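Local coordinates for protein aspartokinase (Synechocystis, PDB 3L76) that probably phosphorylates the beta-carboxyl group of aspartate with ATP, and binds lysine and threonine at pockets lined by its ACT domains, at residues S531-G536 / S564-S569. Residues are numbered along the deposited sequence; the frame is centred on the assembly and turned at random.
Sequences SIVGSG and SEIKIS. With LYS (lysine), chain E.
I532 and I568 form the central, hydrogen-bonded pair of a buried antiparallel strand pairing, where the end of strand 520-533 meets the beginning of strand 567-573. The axes of the short segments 531-533 and 567-569 come within 4.7 Å. Their backbones exchange two bonds, I532 N to I568 O at 2.9 Å and I568 N to I532 O at 3.0 Å. G534 N adds a third to I566 O, carrying the pairing past the strand end into the turn. On one face the two isoleucines lie side by side and point the same way, CD1 of I532 meeting CD1 of I568 at 3.9 Å, with F547 of helix 543-552 against both. This packing of strands against a helix belongs to an ACT domain, and the strand pairing borders its lysine pocket: CG1 of I568 rests 3.5 Å from CE of the bound lysine, whose NZ donates a 2.8 Å hydrogen bond to S564 O. On the other face K567 runs over V533 and S531. With CG anti to the backbone N (chi1 -172°) and the chain extended beyond it, its methylenes cross V533, CG lying 3.5 Å from V533 CG2, and carry CE on to the CB and OG of S531. Its NZ makes a long, weak ion pair with OE2 of E393. Shortening K567 to an alanine is likely to strip V533 CG2 and S531 of this aliphatic cover and leave E393 without that partner. Beside it the hydroxyls of S531 and S569 hydrogen-bond at 2.7 Å between their OG atoms, bridging a non-hydrogen-bonded pair. Beyond the strand end I566 sets its CB against G534 O, while helix 199-204 touches I566, K567 and V533.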
loop_
_atom_site.group_PDB
_atom_site.type_symbol
_atom_site.label_atom_id
_atom_site.label_comp_id
_atom_site.label_asym_id
_atom_site.label_seq_id
_atom_site.Cartn_x
_atom_site.Cartn_y
_atom_site.Cartn_z
ATOM N N SER A 531 -39.495 -10.226 -13.442
ATOM C CA SER A 531 -39.895 -9.546 -12.221
ATOM C C SER A 531 -40.314 -8.109 -12.500
ATOM O O SER A 531 -39.709 -7.418 -13.320
ATOM C CB SER A 531 -38.738 -9.535 -11.214
ATOM O OG SER A 531 -38.344 -10.824 -10.801
ATOM N N ILE A 532 -41.347 -7.658 -11.805
ATOM C CA ILE A 532 -41.680 -6.243 -11.799
ATOM C C ILE A 532 -41.545 -5.739 -10.368
ATOM O O ILE A 532 -41.812 -6.473 -9.424
ATOM C CB ILE A 532 -43.088 -5.964 -12.364
ATOM C CG1 ILE A 532 -44.171 -6.443 -11.398
ATOM C CG2 ILE A 532 -43.259 -6.604 -13.749
ATOM C CD1 ILE A 532 -45.564 -6.269 -11.924
ATOM N N VAL A 533 -41.070 -4.505 -10.207
ATOM C CA VAL A 533 -40.870 -3.929 -8.885
ATOM C C VAL A 533 -41.443 -2.526 -8.856
ATOM O O VAL A 533 -41.344 -1.790 -9.830
ATOM C CB VAL A 533 -39.387 -3.894 -8.487
ATOM C CG1 VAL A 533 -39.193 -3.037 -7.237
ATOM C CG2 VAL A 533 -38.850 -5.307 -8.262
ATOM N N GLY A 534 -42.065 -2.171 -7.740
ATOM C CA GLY A 534 -42.699 -0.879 -7.609
ATOM C C GLY A 534 -43.298 -0.716 -6.233
ATOM O O GLY A 534 -44.095 -1.543 -5.794
ATOM N N SER A 535 -42.900 0.355 -5.556
ATOM C CA SER A 535 -43.434 0.709 -4.247
ATOM C C SER A 535 -44.910 1.085 -4.323
ATOM O O SER A 535 -45.642 0.989 -3.339
ATOM C CB SER A 535 -42.637 1.880 -3.657
ATOM O OG SER A 535 -41.332 1.456 -3.305
ATOM N N GLY A 536 -45.344 1.522 -5.497
ATOM C CA GLY A 536 -46.718 1.924 -5.682
ATOM C C GLY A 536 -47.726 0.787 -5.715
ATOM O O GLY A 536 -48.925 1.038 -5.692
ATOM N N SER A 564 -43.180 -10.204 -2.969
ATOM C CA SER A 564 -43.067 -9.435 -1.726
ATOM C C SER A 564 -44.052 -8.276 -1.852
ATOM O O SER A 564 -44.818 -8.220 -2.808
ATOM C CB SER A 564 -41.638 -8.947 -1.470
ATOM O OG SER A 564 -41.265 -7.917 -2.352
ATOM N N GLU A 565 -44.064 -7.352 -0.908
ATOM C CA GLU A 565 -45.010 -6.236 -1.021
ATOM C C GLU A 565 -44.795 -5.381 -2.274
ATOM O O GLU A 565 -45.714 -4.712 -2.726
ATOM C CB GLU A 565 -44.971 -5.339 0.220
ATOM C CG GLU A 565 -45.189 -6.064 1.546
ATOM C CD GLU A 565 -43.958 -6.799 2.005
ATOM O OE1 GLU A 565 -42.909 -6.670 1.339
ATOM O OE2 GLU A 565 -44.039 -7.486 3.039
ATOM N N ILE A 566 -43.588 -5.389 -2.833
ATOM C CA ILE A 566 -43.282 -4.493 -3.951
ATOM C C ILE A 566 -42.610 -5.178 -5.139
ATOM O O ILE A 566 -42.240 -4.524 -6.109
ATOM C CB ILE A 566 -42.416 -3.261 -3.493
ATOM C CG1 ILE A 566 -40.967 -3.662 -3.213
ATOM C CG2 ILE A 566 -43.024 -2.592 -2.256
ATOM C CD1 ILE A 566 -40.091 -2.486 -2.794
ATOM N N LYS A 567 -42.452 -6.495 -5.056
ATOM C CA LYS A 567 -41.873 -7.274 -6.153
ATOM C C LYS A 567 -42.751 -8.464 -6.489
ATOM O O LYS A 567 -43.142 -9.213 -5.598
ATOM C CB LYS A 567 -40.474 -7.786 -5.800
ATOM C CG LYS A 567 -39.759 -8.437 -6.974
ATOM C CD LYS A 567 -38.312 -8.848 -6.629
ATOM C CE LYS A 567 -37.444 -8.967 -7.892
ATOM N NZ LYS A 567 -36.221 -9.761 -7.638
ATOM N N ILE A 568 -43.074 -8.616 -7.771
ATOM C CA ILE A 568 -43.694 -9.836 -8.283
ATOM C C ILE A 568 -42.737 -10.494 -9.271
ATOM O O ILE A 568 -42.249 -9.840 -10.191
ATOM C CB ILE A 568 -45.055 -9.589 -8.976
ATOM C CG1 ILE A 568 -46.023 -8.856 -8.046
ATOM C CG2 ILE A 568 -45.674 -10.910 -9.388
ATOM C CD1 ILE A 568 -47.050 -8.018 -8.784
ATOM N N SER A 569 -42.444 -11.772 -9.043
ATOM C CA SER A 569 -41.670 -12.594 -9.971
ATOM C C SER A 569 -42.519 -13.737 -10.566
ATOM O O SER A 569 -43.240 -14.441 -9.847
ATOM C CB SER A 569 -40.455 -13.199 -9.262
ATOM O OG SER A 569 -39.538 -12.217 -8.872
HETATM N N LYS E . -51.141 -5.345 -4.156
HETATM C CA LYS E . -50.984 -5.542 -5.591
HETATM C C LYS E . -52.276 -6.119 -6.184
HETATM O O LYS E . -53.237 -6.418 -5.457
HETATM C CB LYS E . -49.778 -6.440 -5.899
HETATM C CG LYS E . -49.789 -7.817 -5.201
HETATM C CD LYS E . -48.539 -8.641 -5.575
HETATM C CE LYS E . -47.295 -8.158 -4.832
HETATM N NZ LYS E . -47.537 -8.137 -3.346
HETATM O OXT LYS E . -52.399 -6.275 -7.402
#